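Local coordinates for protein choline kinase (PDB 3MES) that probably phosphorylates choline, and perhaps ethanolamine, with ATP, and binds ADP, magnesium and the bis-quaternary decamethonium ion, at residues Q85-S90 against F107-K112; K194-F199 against I291-A296; Y301-I306 against E322-E327; G372-A377 against F389-Y394. All blocks are in the same frame, centred on the assembly; numbering follows the deposited sequence.

Four contacts, set in series along the chain with none nested or crossed, illustrate how a two-lobed kinase is built from closures of very different span, taken one after another. Contact 1 closes a hairpin connection of 16 residues inside the antiparallel sheet of the N-terminal lobe, beside ADP. Contact 2 spans 91 residues, bringing the start of helix 198-214 back to strand 290-293 deep in the helical C-terminal lobe. Helix 294-303 then runs on into contact 3, which closes a 15-residue excursion behind a magnesium site. Contact 4 joins helices 364-376 and 391-411 across a partly disordered linker. Contacts 3 and 4, with centres about 20 Å apart, both reach decamethonium.

Contact 1: Q85-S90 against F107-K112; sequences QLFVVS and FRIYGK. With ADP (adenosine-5'-diphosphate), chain I.
Arg108, alongside Leu86 of the neighbouring strand, donates from NH2 to ADP O2A over 2.7 Å, nearly straight (174°). Its NH1 donates to ADP O2B at 3.1 Å; both phosphate oxygens lie at the edge of the guanidinium, near its plane, so one flat group spans both phosphates. Glu149 forms a salt bridge with NE, and Leu86 CD2 lies over one face, 3.8 Å from Arg108 CZ. A bend at chi3 (-66°) turns the guanidinium toward the phosphates. Leu86 uses its other methyl on the nucleotide, CD1 standing 3.4 Å from ADP O5'.

Beneath, Phe107 N gives its hydrogen to Phe87 O at 2.8 Å, and Phe87 N returns one to Phe107 O; Gln85 and Ile109 make the second hydrogen-bonded pair, with Leu86 and Arg108 as the non-hydrogen-bonded pair between. The sheet face turned from the nucleotide is largely apolar, with Gln85 at its exposed margin: Phe87 CE2 meets Ile109 CD1 at 4.1 Å, while Phe87 and Phe107 also pack on helix 51-61. A nucleotide on one face of a five-stranded antiparallel sheet, gripped by a basic residue from a central strand, is consistent with the N-terminal lobe of a protein-kinase-like fold.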
# COMPACT_ATOMS: atom_id res chain seq x y z
N GLN B 85 27.65 -10.32 9.99
CA GLN B 85 28.42 -9.46 9.11
C GLN B 85 27.64 -9.23 7.83
O GLN B 85 27.41 -10.16 7.06
CB GLN B 85 29.78 -10.08 8.80
CG GLN B 85 30.61 -10.43 10.02
CD GLN B 85 31.97 -11.00 9.66
OE1 GLN B 85 32.74 -10.37 8.94
NE2 GLN B 85 32.27 -12.19 10.16
N LEU B 86 27.22 -7.99 7.60
CA LEU B 86 26.41 -7.67 6.43
C LEU B 86 27.19 -6.86 5.41
O LEU B 86 27.97 -5.97 5.77
CB LEU B 86 25.14 -6.92 6.85
CG LEU B 86 24.25 -7.61 7.89
CD1 LEU B 86 22.97 -6.81 8.11
CD2 LEU B 86 23.93 -9.04 7.49
N PHE B 87 26.99 -7.17 4.14
CA PHE B 87 27.64 -6.45 3.06
C PHE B 87 26.64 -6.16 1.96
O PHE B 87 25.83 -7.01 1.61
CB PHE B 87 28.80 -7.26 2.48
CG PHE B 87 29.82 -7.68 3.50
CD1 PHE B 87 30.93 -6.89 3.76
CD2 PHE B 87 29.69 -8.88 4.18
CE1 PHE B 87 31.88 -7.27 4.69
CE2 PHE B 87 30.63 -9.27 5.11
CZ PHE B 87 31.73 -8.47 5.37
N VAL B 88 26.68 -4.94 1.43
CA VAL B 88 25.92 -4.63 0.24
C VAL B 88 26.85 -4.75 -0.96
O VAL B 88 27.82 -4.01 -1.09
CB VAL B 88 25.32 -3.22 0.29
CG1 VAL B 88 24.36 -3.02 -0.88
CG2 VAL B 88 24.59 -3.01 1.61
N VAL B 89 26.55 -5.71 -1.83
CA VAL B 89 27.38 -5.95 -3.01
C VAL B 89 26.66 -5.45 -4.26
O VAL B 89 25.65 -6.01 -4.67
CB VAL B 89 27.70 -7.44 -3.18
CG1 VAL B 89 28.66 -7.65 -4.34
CG2 VAL B 89 28.29 -8.00 -1.88
N SER B 90 27.19 -4.39 -4.85
CA SER B 90 26.55 -3.75 -5.99
C SER B 90 27.38 -3.86 -7.27
O SER B 90 28.59 -4.04 -7.22
CB SER B 90 26.28 -2.28 -5.69
OG SER B 90 25.58 -2.12 -4.47
N PHE B 107 24.81 -9.57 1.29
CA PHE B 107 25.64 -10.72 1.66
C PHE B 107 25.68 -10.87 3.17
O PHE B 107 26.23 -10.03 3.87
CB PHE B 107 27.06 -10.55 1.11
CG PHE B 107 27.82 -11.84 1.01
CD1 PHE B 107 27.94 -12.50 -0.20
CD2 PHE B 107 28.43 -12.39 2.13
CE1 PHE B 107 28.65 -13.68 -0.30
CE2 PHE B 107 29.13 -13.58 2.04
CZ PHE B 107 29.24 -14.23 0.82
N ARG B 108 25.09 -11.95 3.67
CA ARG B 108 24.97 -12.16 5.11
C ARG B 108 25.85 -13.31 5.60
O ARG B 108 25.71 -14.45 5.15
CB ARG B 108 23.51 -12.43 5.49
CG ARG B 108 23.29 -12.75 6.95
CD ARG B 108 21.83 -13.07 7.24
NE ARG B 108 20.95 -11.93 7.03
CZ ARG B 108 20.69 -11.01 7.96
NH1 ARG B 108 21.25 -11.10 9.16
NH2 ARG B 108 19.87 -10.00 7.69
N ILE B 109 26.76 -13.00 6.52
CA ILE B 109 27.58 -14.02 7.15
C ILE B 109 27.17 -14.19 8.62
O ILE B 109 27.21 -13.23 9.39
CB ILE B 109 29.08 -13.69 7.06
CG1 ILE B 109 29.48 -13.48 5.60
CG2 ILE B 109 29.91 -14.79 7.69
CD1 ILE B 109 30.97 -13.32 5.39
N TYR B 110 26.77 -15.40 8.99
CA TYR B 110 26.25 -15.65 10.33
C TYR B 110 27.32 -15.50 11.41
O TYR B 110 28.31 -16.23 11.42
CB TYR B 110 25.62 -17.04 10.42
CG TYR B 110 24.55 -17.29 9.37
CD1 TYR B 110 23.53 -16.37 9.16
CD2 TYR B 110 24.56 -18.45 8.61
CE1 TYR B 110 22.55 -16.60 8.22
CE2 TYR B 110 23.58 -18.69 7.66
CZ TYR B 110 22.58 -17.76 7.47
OH TYR B 110 21.60 -17.98 6.53
N GLY B 111 27.11 -14.56 12.32
CA GLY B 111 27.97 -14.41 13.49
C GLY B 111 27.38 -15.18 14.65
O GLY B 111 26.28 -15.71 14.54
N LYS B 112 28.11 -15.25 15.76
CA LYS B 112 27.59 -15.93 16.95
C LYS B 112 26.61 -15.02 17.68
O LYS B 112 26.92 -13.87 17.99
CB LYS B 112 28.73 -16.36 17.87
CG LYS B 112 29.62 -15.23 18.35
CD LYS B 112 30.76 -15.76 19.21
CE LYS B 112 31.69 -14.63 19.65
NZ LYS B 112 30.96 -13.57 20.40
PB ADP I . 21.46 -8.58 12.56
O1B ADP I . 22.94 -8.50 12.86
O2B ADP I . 21.01 -9.90 12.00
O3B ADP I . 20.58 -8.03 13.66
PA ADP I . 19.85 -7.16 10.71
O1A ADP I . 18.92 -6.74 11.82
O2A ADP I . 19.44 -8.23 9.73
O3A ADP I . 21.28 -7.56 11.34
O5' ADP I . 20.27 -5.84 9.89
C5' ADP I . 19.54 -5.45 8.74
C4' ADP I . 19.80 -3.97 8.52
O4' ADP I . 20.65 -3.81 7.38
C3' ADP I . 18.50 -3.25 8.22
O3' ADP I . 18.28 -2.22 9.17
C2' ADP I . 18.67 -2.67 6.83
O2' ADP I . 18.94 -1.27 6.94
C1' ADP I . 19.87 -3.40 6.26
N9 ADP I . 19.42 -4.61 5.55
C8 ADP I . 19.41 -5.86 6.05
N7 ADP I . 18.94 -6.76 5.14
C5 ADP I . 18.64 -6.07 4.03
C6 ADP I . 18.10 -6.40 2.69
N6 ADP I . 17.78 -7.67 2.36
N1 ADP I . 17.93 -5.38 1.81
C2 ADP I . 18.25 -4.11 2.13
N3 ADP I . 18.74 -3.74 3.32
C4 ADP I . 18.96 -4.66 4.30

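Contact 2: K194-F199 against I291-A296; sequences KEPILF and INFAGA
Leu198 leans across Asn292 and ends against Phe293, and its carbons record the path. CB lies 3.5 Å from Asn292 OD1, with ND2 somewhat farther off. CG, placed between the backbone N and the carbonyl carbon (chi1 70°), passes the same oxygen at 3.9 Å. At the fork the methyls divide the work: CD1 comes to the edge of the Phe293 ring, in its plane, 3.8 Å from Phe293 CD2, whereas Leu198 CD2 touches both Asn292 OD1 at 3.4 Å and Phe293 CD2 at 3.7 Å.

Leu198 crosses the Asn292 amide at about a right angle. Asn292 ND2 bonds to Asn267, while OD1 takes a short, bent bond of 2.6 Å from the next residue's Phe293 N, which comes from above the carbonyl plane. These residues lie where strand 290-293, paired antiparallel with strand 262-265, turns directly into helix 294-303, with Phe293 at the N-cap position; the C-terminal lobe here joins a small two-stranded sheet to its helices.

Pro196 covers one face of the Phe293 ring with CB, and Leu262 of the partner strand touches both side chains. The direct backbone link between 194-199 and 291-296 is slight. Ile197 N makes a weak, bent hydrogen bond to Ile291 O at 3.2 Å (120°), and Pro196 CA directs a CH toward that same oxygen. Beyond it, Ile291 CG2 rests 3.8 Å from Lys194 O.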
# COMPACT_ATOMS: atom_id res chain seq x y z
N LYS B 194 2.62 -23.98 17.20
CA LYS B 194 1.29 -23.42 17.02
C LYS B 194 0.84 -22.60 18.23
O LYS B 194 -0.25 -22.02 18.22
CB LYS B 194 0.27 -24.52 16.71
CG LYS B 194 0.52 -25.24 15.39
CD LYS B 194 -0.53 -26.32 15.15
CE LYS B 194 -0.45 -26.87 13.73
NZ LYS B 194 0.83 -27.60 13.49
N GLU B 195 1.67 -22.55 19.26
CA GLU B 195 1.36 -21.78 20.46
C GLU B 195 1.99 -20.40 20.41
O GLU B 195 3.09 -20.23 19.89
CB GLU B 195 1.82 -22.52 21.72
CG GLU B 195 1.06 -23.81 22.00
CD GLU B 195 1.39 -24.40 23.36
OE1 GLU B 195 2.44 -24.04 23.93
OE2 GLU B 195 0.60 -25.22 23.85
N PRO B 196 1.30 -19.39 20.98
CA PRO B 196 1.82 -18.03 21.03
C PRO B 196 3.14 -18.01 21.80
O PRO B 196 3.36 -18.84 22.68
CB PRO B 196 0.74 -17.27 21.80
CG PRO B 196 -0.01 -18.31 22.55
CD PRO B 196 0.01 -19.52 21.68
N ILE B 197 4.00 -17.05 21.47
CA ILE B 197 5.34 -17.02 22.04
C ILE B 197 5.48 -15.96 23.14
O ILE B 197 6.47 -15.95 23.87
CB ILE B 197 6.39 -16.74 20.95
CG1 ILE B 197 7.79 -17.08 21.45
CG2 ILE B 197 6.29 -15.29 20.48
CD1 ILE B 197 8.84 -17.04 20.37
N LEU B 198 4.47 -15.10 23.27
CA LEU B 198 4.58 -13.92 24.12
C LEU B 198 5.04 -14.22 25.55
O LEU B 198 5.88 -13.51 26.10
CB LEU B 198 3.28 -13.11 24.12
CG LEU B 198 2.04 -13.68 24.81
CD1 LEU B 198 0.99 -12.60 24.96
CD2 LEU B 198 1.48 -14.87 24.04
N PHE B 199 4.48 -15.26 26.15
CA PHE B 199 4.83 -15.62 27.53
C PHE B 199 6.15 -16.37 27.61
O PHE B 199 7.03 -16.01 28.39
CB PHE B 199 3.71 -16.41 28.18
CG PHE B 199 2.40 -15.68 28.22
CD1 PHE B 199 2.27 -14.49 28.92
CD2 PHE B 199 1.29 -16.18 27.55
CE1 PHE B 199 1.07 -13.82 28.95
CE2 PHE B 199 0.08 -15.51 27.59
CZ PHE B 199 -0.03 -14.33 28.29
N ILE B 291 4.52 -17.65 15.82
CA ILE B 291 3.10 -17.57 16.14
C ILE B 291 2.91 -16.75 17.41
O ILE B 291 3.71 -16.84 18.34
CB ILE B 291 2.45 -18.95 16.32
CG1 ILE B 291 2.56 -19.76 15.03
CG2 ILE B 291 0.99 -18.80 16.73
CD1 ILE B 291 1.75 -19.20 13.88
N ASN B 292 1.84 -15.96 17.45
CA ASN B 292 1.58 -15.09 18.58
C ASN B 292 0.20 -14.45 18.44
O ASN B 292 -0.40 -14.48 17.36
CB ASN B 292 2.66 -14.01 18.66
CG ASN B 292 2.65 -13.26 19.98
OD1 ASN B 292 1.90 -13.59 20.90
ND2 ASN B 292 3.50 -12.24 20.09
N PHE B 293 -0.30 -13.87 19.53
CA PHE B 293 -1.56 -13.15 19.48
C PHE B 293 -1.46 -11.96 18.54
O PHE B 293 -0.53 -11.16 18.65
CB PHE B 293 -1.98 -12.68 20.88
CG PHE B 293 -2.52 -13.77 21.77
CD1 PHE B 293 -3.58 -14.56 21.35
CD2 PHE B 293 -1.98 -13.99 23.02
CE1 PHE B 293 -4.08 -15.57 22.16
CE2 PHE B 293 -2.48 -14.99 23.84
CZ PHE B 293 -3.53 -15.78 23.41
N ALA B 294 -2.39 -11.86 17.60
CA ALA B 294 -2.40 -10.75 16.65
C ALA B 294 -2.23 -9.41 17.36
O ALA B 294 -1.50 -8.54 16.90
CB ALA B 294 -3.68 -10.76 15.82
N GLY B 295 -2.92 -9.25 18.49
CA GLY B 295 -2.87 -8.01 19.26
C GLY B 295 -1.49 -7.68 19.77
O GLY B 295 -1.12 -6.51 19.90
N ALA B 296 -0.71 -8.72 20.08
CA ALA B 296 0.66 -8.52 20.53
C ALA B 296 1.47 -7.80 19.46
O ALA B 296 2.15 -6.81 19.74
CB ALA B 296 1.30 -9.85 20.89

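Contact 3: Y301-I306 against E322-E327; sequences YFCEYI and EDYPCE. With MG (magnesium ion), chain M; DME (decamethonium ion), chain K.
Pro325 lies flat against Tyr305 in a CH-pi contact, its CG standing 4.0 Å from the ring centroid and 10° off the normal. The same proline carbon meets Phe302 CD1 at 3.9 Å, so the pyrrolidine packs on two aromatic side chains at once. Pro325 CD also meets Tyr305 CG at 3.5 Å.

Tyr324 makes a second group of apolar contacts. With CG anti to the backbone N (chi1 -172°), its ring runs back beside 301-306: CE1 touches Phe302 CB at 3.6 Å, and Ile306 CD1 comes up to the ring edge, 3.9 Å from Tyr324 CD1. Glu361 bonds the tyrosine hydroxyl and Lys405 makes a cation-pi contact with the ring. Thus the approach to helix 327-342 packs against the type I turn Cys303-Ile306, near the C-terminal end of helix 294-303.

On the metal side, Glu304 chelates magnesium with both its backbone O at 2.3 Å and OE1 at 2.5 Å, a bend at chi2 (-67°) folding the carboxylate back beside its own carbonyl; Glu271 and Tyr307 O supply further ligands. Glu304 OE2 lies 3.3 Å from C18 of decamethonium, a methyl of the cationic head, where the opposite charges probably attract.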
# COMPACT_ATOMS: atom_id res chain seq x y z
N TYR B 301 3.87 -2.59 17.34
CA TYR B 301 4.03 -1.57 16.31
C TYR B 301 3.56 -0.21 16.82
O TYR B 301 4.23 0.80 16.62
CB TYR B 301 3.27 -1.97 15.04
CG TYR B 301 3.11 -0.82 14.07
CD1 TYR B 301 4.17 -0.40 13.28
CD2 TYR B 301 1.89 -0.16 13.95
CE1 TYR B 301 4.02 0.66 12.39
CE2 TYR B 301 1.74 0.89 13.07
CZ TYR B 301 2.80 1.30 12.30
OH TYR B 301 2.64 2.35 11.43
N PHE B 302 2.40 -0.20 17.47
CA PHE B 302 1.89 1.05 18.04
C PHE B 302 2.90 1.67 18.99
O PHE B 302 3.07 2.88 19.03
CB PHE B 302 0.55 0.82 18.76
CG PHE B 302 -0.61 0.60 17.84
CD1 PHE B 302 -0.53 0.95 16.50
CD2 PHE B 302 -1.80 0.07 18.31
CE1 PHE B 302 -1.61 0.75 15.65
CE2 PHE B 302 -2.88 -0.13 17.47
CZ PHE B 302 -2.78 0.21 16.13
N CYS B 303 3.58 0.83 19.76
CA CYS B 303 4.54 1.31 20.76
C CYS B 303 5.77 1.98 20.14
O CYS B 303 6.34 2.90 20.73
CB CYS B 303 4.99 0.17 21.68
SG CYS B 303 3.81 -0.26 22.97
N GLU B 304 6.19 1.50 18.98
CA GLU B 304 7.38 2.03 18.33
C GLU B 304 7.17 3.48 17.90
O GLU B 304 8.11 4.18 17.55
CB GLU B 304 7.78 1.17 17.13
CG GLU B 304 8.40 -0.16 17.51
CD GLU B 304 9.75 0.01 18.19
OE1 GLU B 304 10.28 1.14 18.18
OE2 GLU B 304 10.27 -0.99 18.73
N TYR B 305 5.92 3.92 17.93
CA TYR B 305 5.61 5.32 17.67
C TYR B 305 6.36 6.20 18.67
O TYR B 305 6.65 7.36 18.39
CB TYR B 305 4.10 5.58 17.78
CG TYR B 305 3.34 5.29 16.51
CD1 TYR B 305 2.75 6.31 15.78
CD2 TYR B 305 3.20 3.99 16.04
CE1 TYR B 305 2.05 6.05 14.62
CE2 TYR B 305 2.50 3.72 14.88
CZ TYR B 305 1.93 4.75 14.17
OH TYR B 305 1.24 4.49 13.01
N ILE B 306 6.69 5.62 19.82
CA ILE B 306 7.29 6.36 20.92
C ILE B 306 8.82 6.39 20.88
O ILE B 306 9.44 7.31 21.41
CB ILE B 306 6.87 5.75 22.28
CG1 ILE B 306 5.35 5.81 22.44
CG2 ILE B 306 7.57 6.46 23.42
CD1 ILE B 306 4.81 4.94 23.57
N GLU B 322 3.76 10.76 24.57
CA GLU B 322 2.58 11.39 23.99
C GLU B 322 2.42 11.01 22.52
O GLU B 322 1.35 11.21 21.94
CB GLU B 322 2.65 12.91 24.12
CG GLU B 322 2.80 13.40 25.55
CD GLU B 322 4.22 13.25 26.07
OE1 GLU B 322 5.14 13.05 25.25
OE2 GLU B 322 4.41 13.34 27.30
N ASP B 323 3.48 10.49 21.92
CA ASP B 323 3.48 10.16 20.50
C ASP B 323 2.76 8.85 20.20
O ASP B 323 2.45 8.56 19.04
CB ASP B 323 4.91 10.14 19.94
CG ASP B 323 5.43 11.53 19.62
OD1 ASP B 323 4.72 12.52 19.91
OD2 ASP B 323 6.56 11.65 19.09
N TYR B 324 2.49 8.06 21.23
CA TYR B 324 1.69 6.86 21.04
C TYR B 324 0.46 7.27 20.24
O TYR B 324 -0.20 8.25 20.57
CB TYR B 324 1.28 6.25 22.38
CG TYR B 324 0.62 4.91 22.25
CD1 TYR B 324 1.37 3.75 22.09
CD2 TYR B 324 -0.77 4.79 22.26
CE1 TYR B 324 0.77 2.52 21.96
CE2 TYR B 324 -1.38 3.55 22.12
CZ TYR B 324 -0.60 2.42 21.97
OH TYR B 324 -1.20 1.19 21.84
N PRO B 325 0.16 6.52 19.16
CA PRO B 325 -0.88 6.92 18.21
C PRO B 325 -2.24 7.12 18.88
O PRO B 325 -2.62 6.33 19.74
CB PRO B 325 -0.94 5.74 17.23
CG PRO B 325 -0.30 4.60 17.95
CD PRO B 325 0.74 5.21 18.83
N CYS B 326 -2.94 8.17 18.48
CA CYS B 326 -4.26 8.47 19.03
C CYS B 326 -5.26 7.36 18.71
O CYS B 326 -5.00 6.51 17.86
CB CYS B 326 -4.77 9.81 18.50
SG CYS B 326 -5.12 9.80 16.72
N GLU B 327 -6.40 7.39 19.38
CA GLU B 327 -7.38 6.33 19.23
C GLU B 327 -7.95 6.23 17.82
O GLU B 327 -8.27 5.14 17.35
CB GLU B 327 -8.53 6.51 20.23
CG GLU B 327 -9.46 5.32 20.28
CD GLU B 327 -10.76 5.64 20.97
OE1 GLU B 327 -11.10 6.84 21.08
OE2 GLU B 327 -11.45 4.69 21.40
MG MG M . 10.18 3.26 16.95
N1 DME K . 20.59 2.89 13.68
C2 DME K . 21.48 2.25 14.67
C3 DME K . 20.80 1.02 15.27
C4 DME K . 21.50 0.56 16.55
C5 DME K . 20.87 -0.71 17.12
C6 DME K . 19.47 -0.43 17.68
C7 DME K . 19.42 -0.66 19.20
C8 DME K . 18.39 -1.74 19.56
C9 DME K . 17.03 -1.13 19.90
C10 DME K . 15.89 -1.97 19.30
C11 DME K . 14.66 -1.95 20.21
N12 DME K . 13.62 -2.84 19.66
C13 DME K . 20.73 4.35 13.76
C14 DME K . 20.96 2.42 12.34
C15 DME K . 19.20 2.52 13.97
C16 DME K . 13.27 -2.41 18.29
C17 DME K . 14.12 -4.22 19.63
C18 DME K . 12.42 -2.75 20.51

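Contact 4: G372-A377 against F389-Y394; sequences GLWSIA and FDFTEY. With DME (decamethonium ion), chain K.
Ser375 and Phe391 supply the hydrogen bond that joins the two helices: Ser375 OG donates to Phe391 O over 2.6 Å. The hydroxyl meets the carbonyl well off its axis, with a C=O...donor angle of 118°, and is brought there by a first torsion that sets OG anti to the backbone N (chi1 -156°). A second polar feature lies within the later segment. Asp390 is the N-cap of helix 391-411, and its OD1 accepts from Glu393 N at 2.9 Å.

Close packing surrounds the serine. Its OG sits at the edges of several rings, 3.4 Å from Tyr394 CD2 and also near the plane of Phe391, while Phe391 CB presses on Ser375 O at 3.3 Å. Farther out, Trp374 CH2 comes to the edge of the Phe391 ring, 4.3 Å from CE1. Phe389 in turn directs CD2 over a face of Phe391.

Contacts with decamethonium form the third group. Its chain carbon C7 lies over the centre of the Phe389 ring, 3.5 Å from Phe389 CD1, and the quaternary methyl C17 lies over one face of Trp374, offset toward the rim. Tyr394 OH, itself hydrogen-bonded to Arg398 and Tyr309, stands 3.4 Å from the methyl C18 of the same head group. Trp371 meets Trp374 edge-to-face and also belongs to the pocket. Trp374 and Tyr394 beside a trimethylammonium head, with Phe389 over the alkyl chain, are consistent with the choline-binding pocket of the choline kinase family.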
# COMPACT_ATOMS: atom_id res chain seq x y z
N GLY B 372 12.13 -4.63 27.38
CA GLY B 372 12.85 -4.25 28.58
C GLY B 372 13.80 -5.35 29.01
O GLY B 372 15.01 -5.14 29.11
N LEU B 373 13.26 -6.54 29.27
CA LEU B 373 14.07 -7.68 29.65
C LEU B 373 15.10 -7.99 28.56
O LEU B 373 16.24 -8.32 28.85
CB LEU B 373 13.19 -8.91 29.89
CG LEU B 373 12.09 -8.76 30.94
CD1 LEU B 373 11.27 -10.04 31.04
CD2 LEU B 373 12.67 -8.37 32.29
N TRP B 374 14.67 -7.88 27.31
CA TRP B 374 15.54 -8.10 26.16
C TRP B 374 16.74 -7.16 26.20
O TRP B 374 17.88 -7.57 25.96
CB TRP B 374 14.76 -7.90 24.86
CG TRP B 374 15.61 -7.90 23.62
CD1 TRP B 374 15.93 -8.98 22.85
CD2 TRP B 374 16.22 -6.76 22.99
NE1 TRP B 374 16.71 -8.59 21.79
CE2 TRP B 374 16.90 -7.23 21.85
CE3 TRP B 374 16.25 -5.40 23.29
CZ2 TRP B 374 17.62 -6.38 21.01
CZ3 TRP B 374 16.97 -4.56 22.45
CH2 TRP B 374 17.64 -5.05 21.32
N SER B 375 16.47 -5.89 26.49
CA SER B 375 17.51 -4.87 26.53
C SER B 375 18.56 -5.21 27.58
O SER B 375 19.73 -4.87 27.43
CB SER B 375 16.88 -3.50 26.80
OG SER B 375 17.71 -2.46 26.32
N ILE B 376 18.13 -5.87 28.65
CA ILE B 376 19.04 -6.29 29.71
C ILE B 376 19.76 -7.59 29.35
O ILE B 376 20.96 -7.74 29.58
CB ILE B 376 18.31 -6.49 31.05
CG1 ILE B 376 17.53 -5.23 31.43
CG2 ILE B 376 19.29 -6.87 32.14
CD1 ILE B 376 16.82 -5.34 32.77
N ALA B 377 19.01 -8.54 28.80
CA ALA B 377 19.57 -9.82 28.40
C ALA B 377 20.65 -9.65 27.35
O ALA B 377 21.85 -9.71 27.65
CB ALA B 377 18.47 -10.74 27.89
N PHE B 389 24.68 2.25 21.82
CA PHE B 389 23.33 2.15 22.36
C PHE B 389 23.33 1.89 23.86
O PHE B 389 24.01 0.99 24.35
CB PHE B 389 22.51 1.07 21.64
CG PHE B 389 21.04 1.12 21.94
CD1 PHE B 389 20.22 2.05 21.32
CD2 PHE B 389 20.48 0.24 22.86
CE1 PHE B 389 18.87 2.10 21.61
CE2 PHE B 389 19.13 0.29 23.14
CZ PHE B 389 18.32 1.22 22.52
N ASP B 390 22.56 2.69 24.60
CA ASP B 390 22.47 2.54 26.04
C ASP B 390 21.35 1.57 26.42
O ASP B 390 20.23 1.99 26.74
CB ASP B 390 22.25 3.90 26.71
CG ASP B 390 22.49 3.85 28.20
OD1 ASP B 390 22.17 2.82 28.83
OD2 ASP B 390 22.99 4.85 28.76
N PHE B 391 21.67 0.28 26.39
CA PHE B 391 20.68 -0.77 26.63
C PHE B 391 20.05 -0.70 28.02
O PHE B 391 18.87 -1.02 28.19
CB PHE B 391 21.30 -2.15 26.40
CG PHE B 391 21.73 -2.39 24.98
CD1 PHE B 391 20.83 -2.87 24.05
CD2 PHE B 391 23.03 -2.13 24.58
CE1 PHE B 391 21.22 -3.10 22.74
CE2 PHE B 391 23.43 -2.35 23.28
CZ PHE B 391 22.52 -2.84 22.36
N THR B 392 20.82 -0.28 29.01
CA THR B 392 20.32 -0.18 30.38
C THR B 392 19.31 0.95 30.53
O THR B 392 18.25 0.79 31.14
CB THR B 392 21.45 0.02 31.41
OG1 THR B 392 22.38 -1.06 31.33
CG2 THR B 392 20.88 0.09 32.81
N GLU B 393 19.64 2.11 29.96
CA GLU B 393 18.75 3.26 30.02
C GLU B 393 17.48 2.99 29.23
O GLU B 393 16.40 3.44 29.61
CB GLU B 393 19.45 4.52 29.50
CG GLU B 393 18.65 5.79 29.71
CD GLU B 393 18.30 6.02 31.17
OE1 GLU B 393 19.07 5.57 32.05
OE2 GLU B 393 17.25 6.64 31.45
N TYR B 394 17.61 2.25 28.13
CA TYR B 394 16.46 1.92 27.30
C TYR B 394 15.51 0.98 28.03
O TYR B 394 14.29 1.10 27.91
CB TYR B 394 16.88 1.30 25.97
CG TYR B 394 15.71 0.91 25.10
CD1 TYR B 394 14.93 1.88 24.48
CD2 TYR B 394 15.38 -0.42 24.90
CE1 TYR B 394 13.85 1.53 23.70
CE2 TYR B 394 14.31 -0.78 24.11
CZ TYR B 394 13.55 0.20 23.51
OH TYR B 394 12.48 -0.15 22.72
N1 DME K . 20.59 2.89 13.68
C2 DME K . 21.48 2.25 14.67
C3 DME K . 20.80 1.02 15.27
C4 DME K . 21.50 0.56 16.55
C5 DME K . 20.87 -0.71 17.12
C6 DME K . 19.47 -0.43 17.68
C7 DME K . 19.42 -0.66 19.20
C8 DME K . 18.39 -1.74 19.56
C9 DME K . 17.03 -1.13 19.90
C10 DME K . 15.89 -1.97 19.30
C11 DME K . 14.66 -1.95 20.21
N12 DME K . 13.62 -2.84 19.66
C13 DME K . 20.73 4.35 13.76
C14 DME K . 20.96 2.42 12.34
C15 DME K . 19.20 2.52 13.97
C16 DME K . 13.27 -2.41 18.29
C17 DME K . 14.12 -4.22 19.63
C18 DME K . 12.42 -2.75 20.51